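Local coordinates for protein arginase (RocF) (Helicobacter pylori, PDB 4G3H) that probably hydrolyses L-arginine to L-ornithine and urea at a site holding two manganese ions, at residues A[114-117]-A[118-122]; A[186-189]-A[190-193]. All coordinates share one frame; numbering follows the deposited sequence.

Contact 1: residues A[114-117]-A[118-122]; sequences YLDA and HADIH. With MN (manganese (II) ion), chain E; MN (manganese (II) ion), chain F.
Asp116 shares its carboxylate between two manganese ions and so joins both ligands that follow it, His118 and Asp120. The metal bonds come first. Asp116 OD2 lies 2.1 Å from the manganese of chain E, which Asp120 OD2 also meets at 2.3 Å, and the two carboxylate planes stand nearly perpendicular, 86° apart. Asp116 OD1 binds the manganese of chain F at 2.2 Å, where His118 ND1 is a second ligand at 2.3 Å. With CG anti to the backbone N (chi1 -162°), the carboxylate of Asp116 faces the pair of ions from one side, one oxygen to each.

Two hydrogen bonds set the ligands in place. Tyr114 OH donates to the anti lone pair of Asp120 OD2, 2.5 Å away, with the phenol ring and carboxylate planes at right angles. This oxygen is therefore gripped by hydroxyl and metal together. His118 N donates to Asp116 OD1 over 2.6 Å from above the carboxylate plane, closing an Asx turn. On the far side of the imidazole, His118 NE2 is hydrogen-bonded to Glu250, a second-shell partner that helps fix the rotation of the ring and may make ND1 a more electron-rich ligand for the manganese.

Nonpolar packing is slight: the methyl CB of Ala117 covers part of one face of the His118 ring as a CH-pi contact, 4.2 Å from the centroid. All these side chains are buried. Asp234 supplies the remaining protein ligand of the chain E ion, and Asp234 and Asp236 those of the chain F ion. An Asp-x-His-x-Asp sequence just beyond the end of parallel strand 110-115, facing aspartates at the end of strand 228-234 and just beyond it, is the hallmark of the binuclear manganese site of the arginase family.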
# COMPACT_ATOMS: atom_id res chain seq x y z
N TYR A 114 5.25 0.78 -5.64
CA TYR A 114 4.02 0.01 -5.56
C TYR A 114 4.23 -1.43 -6.02
O TYR A 114 4.32 -1.70 -7.22
CB TYR A 114 2.96 0.69 -6.45
CG TYR A 114 1.52 0.48 -6.04
CD1 TYR A 114 0.96 1.23 -5.01
CD2 TYR A 114 0.71 -0.44 -6.70
CE1 TYR A 114 -0.37 1.08 -4.64
CE2 TYR A 114 -0.64 -0.60 -6.34
CZ TYR A 114 -1.17 0.17 -5.31
OH TYR A 114 -2.49 0.04 -4.95
N LEU A 115 4.30 -2.36 -5.07
CA LEU A 115 4.50 -3.77 -5.38
C LEU A 115 3.13 -4.42 -5.38
O LEU A 115 2.49 -4.52 -4.34
CB LEU A 115 5.41 -4.42 -4.34
CG LEU A 115 6.87 -3.97 -4.40
CD1 LEU A 115 6.97 -2.50 -4.02
CD2 LEU A 115 7.72 -4.83 -3.46
N ASP A 116 2.70 -4.88 -6.55
CA ASP A 116 1.34 -5.41 -6.67
C ASP A 116 1.17 -6.17 -7.98
O ASP A 116 1.88 -5.92 -8.96
CB ASP A 116 0.40 -4.20 -6.65
CG ASP A 116 -1.03 -4.55 -6.33
OD1 ASP A 116 -1.57 -5.55 -6.85
OD2 ASP A 116 -1.64 -3.79 -5.57
N ALA A 117 0.21 -7.10 -8.00
CA ALA A 117 -0.07 -7.84 -9.21
C ALA A 117 -0.97 -6.96 -10.07
O ALA A 117 -1.11 -7.17 -11.28
CB ALA A 117 -0.79 -9.15 -8.88
N HIS A 118 -1.58 -5.95 -9.43
CA HIS A 118 -2.49 -5.02 -10.11
C HIS A 118 -2.03 -3.57 -10.12
O HIS A 118 -1.23 -3.15 -9.28
CB HIS A 118 -3.88 -5.08 -9.45
CG HIS A 118 -4.37 -6.48 -9.19
ND1 HIS A 118 -4.14 -7.12 -7.99
CD2 HIS A 118 -5.03 -7.36 -9.97
CE1 HIS A 118 -4.64 -8.35 -8.06
NE2 HIS A 118 -5.18 -8.51 -9.25
N ALA A 119 -2.56 -2.79 -11.05
CA ALA A 119 -2.23 -1.38 -11.18
C ALA A 119 -3.11 -0.53 -10.26
O ALA A 119 -2.75 0.58 -9.87
CB ALA A 119 -2.40 -0.92 -12.63
N ASP A 120 -4.28 -1.06 -9.91
CA ASP A 120 -5.23 -0.37 -9.03
C ASP A 120 -5.57 1.05 -9.48
O ASP A 120 -5.74 1.95 -8.65
CB ASP A 120 -4.68 -0.31 -7.59
CG ASP A 120 -4.62 -1.68 -6.93
OD1 ASP A 120 -5.26 -2.62 -7.42
OD2 ASP A 120 -3.93 -1.80 -5.89
N ILE A 121 -5.68 1.25 -10.79
CA ILE A 121 -6.01 2.57 -11.31
C ILE A 121 -7.51 2.72 -11.53
O ILE A 121 -8.09 3.76 -11.26
CB ILE A 121 -5.26 2.84 -12.63
CG1 ILE A 121 -3.76 2.98 -12.35
CG2 ILE A 121 -5.80 4.09 -13.30
CD1 ILE A 121 -2.89 3.11 -13.60
N HIS A 122 -8.14 1.66 -12.03
CA HIS A 122 -9.56 1.67 -12.29
C HIS A 122 -10.23 0.44 -11.71
O HIS A 122 -9.73 -0.68 -11.85
CB HIS A 122 -9.82 1.73 -13.80
CG HIS A 122 -9.45 3.04 -14.43
ND1 HIS A 122 -9.04 3.14 -15.74
CD2 HIS A 122 -9.44 4.30 -13.94
CE1 HIS A 122 -8.79 4.40 -16.03
NE2 HIS A 122 -9.02 5.13 -14.95
MN MN E . -3.55 -3.77 -4.80
MN MN F . -3.37 -6.48 -5.89

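Contact 2: residues A[186-189]-A[190-193]; sequences STEQ and SERD
Ser190, in the first turn of helix 189-198, sets its OG beside Glu188 CB, while its hydroxyl is hydrogen-bonded to His122. Glu191 reaches back, extended beyond CG, to the N-cap residue: its OE1 accepts from Glu188 N over 3.0 Å through the anti lone pair, the N3-to-N-cap half of a capping box, and takes a further bond from a water that also donates to Ser186 O. Its OE2 turns to the backbone of Ile121 and His122. Arg192 bonds through its backbone N to Glu188 O, 2.9 Å away, and a bend at chi3 (-74°) folds its guanidinium over Gln189 CA. There Arg192 NH1 meets Thr187 OG1 at 3.0 Å, with a weak bond to Thr187 O, while its NE and NH2 both grip Gln189 OE1 from the same face of the amide, at 3.2 and 3.1 Å. Asp193 closes the turn through its N to Gln189 O, and its OD1 receives Gln189 NE2 at 2.7 Å from above the carboxylate plane, sharing that oxygen with a salt bridge to Arg196. These bonds join the loop after strand 179-182 to the N-terminal turn of helix 189-198, with the loop 118-122 beside Glu191.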
# COMPACT_ATOMS: atom_id res chain seq x y z
N SER A 186 -2.01 -7.95 -13.95
CA SER A 186 -3.44 -8.13 -14.14
C SER A 186 -4.08 -6.76 -14.16
O SER A 186 -4.25 -6.13 -13.12
CB SER A 186 -4.01 -8.98 -12.99
OG SER A 186 -5.39 -9.21 -13.16
N THR A 187 -4.46 -6.31 -15.35
CA THR A 187 -5.05 -4.98 -15.52
C THR A 187 -6.15 -4.91 -16.57
O THR A 187 -6.38 -5.86 -17.33
CB THR A 187 -3.97 -3.98 -15.94
OG1 THR A 187 -3.40 -4.41 -17.18
CG2 THR A 187 -2.86 -3.91 -14.89
N GLU A 188 -6.84 -3.77 -16.61
CA GLU A 188 -7.89 -3.52 -17.59
C GLU A 188 -7.25 -2.65 -18.67
O GLU A 188 -6.32 -1.89 -18.38
CB GLU A 188 -9.05 -2.74 -16.96
CG GLU A 188 -9.72 -3.43 -15.80
CD GLU A 188 -10.28 -4.79 -16.17
OE1 GLU A 188 -11.08 -4.86 -17.13
OE2 GLU A 188 -9.91 -5.78 -15.52
N GLN A 189 -7.72 -2.76 -19.90
CA GLN A 189 -7.17 -1.96 -20.99
C GLN A 189 -7.21 -0.48 -20.63
O GLN A 189 -6.31 0.28 -20.99
CB GLN A 189 -7.95 -2.19 -22.29
CG GLN A 189 -7.44 -1.37 -23.48
CD GLN A 189 -5.96 -1.62 -23.75
OE1 GLN A 189 -5.54 -2.76 -23.96
NE2 GLN A 189 -5.17 -0.55 -23.75
N SER A 190 -8.26 -0.08 -19.92
CA SER A 190 -8.39 1.32 -19.52
C SER A 190 -7.23 1.71 -18.62
O SER A 190 -6.75 2.85 -18.66
CB SER A 190 -9.72 1.55 -18.80
OG SER A 190 -9.79 0.80 -17.59
N GLU A 191 -6.78 0.77 -17.78
CA GLU A 191 -5.66 1.03 -16.89
C GLU A 191 -4.37 1.08 -17.70
O GLU A 191 -3.49 1.91 -17.46
CB GLU A 191 -5.56 -0.06 -15.81
CG GLU A 191 -6.72 -0.10 -14.83
CD GLU A 191 -6.51 -1.12 -13.72
OE1 GLU A 191 -6.38 -2.32 -14.03
OE2 GLU A 191 -6.46 -0.71 -12.54
N ARG A 192 -4.25 0.17 -18.67
CA ARG A 192 -3.07 0.14 -19.52
C ARG A 192 -2.97 1.43 -20.32
O ARG A 192 -1.87 1.90 -20.61
CB ARG A 192 -3.11 -1.06 -20.46
CG ARG A 192 -2.91 -2.40 -19.78
CD ARG A 192 -2.63 -3.49 -20.79
NE ARG A 192 -3.82 -3.89 -21.53
CZ ARG A 192 -4.77 -4.70 -21.06
NH1 ARG A 192 -4.67 -5.21 -19.83
NH2 ARG A 192 -5.82 -5.01 -21.81
N ASP A 193 -4.12 2.01 -20.68
CA ASP A 193 -4.14 3.25 -21.44
C ASP A 193 -3.60 4.41 -20.61
O ASP A 193 -2.92 5.29 -21.13
CB ASP A 193 -5.55 3.61 -21.94
CG ASP A 193 -6.02 2.72 -23.09
OD1 ASP A 193 -5.18 2.18 -23.84
OD2 ASP A 193 -7.25 2.58 -23.26
O HOH W 1 -5.14 -3.59 -12.10

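Overall arrangement
Contact 1 precedes contact 2 along the chain, and their centres lie 10 Å apart on the same side of the chain's centre. They belong to adjacent strands of the parallel eight-stranded sheet: the metal-binding loop follows strand 110-115, and the capped start of helix 189-198 follows strand 179-182. Besides the hold of Glu191 on the ligand loop, a probable hydrogen bond from Ser186 N to Ala117 O (2.9 Å) joins them, and Ser186 O packs on His118 CD2. Ser186 OG and His118 NE2 also share Glu250 as a partner. Ser186 and Glu191 are thus probably part of the second shell around the manganese site, whereas Gln189, Arg192 and Asp193 lie toward the surface.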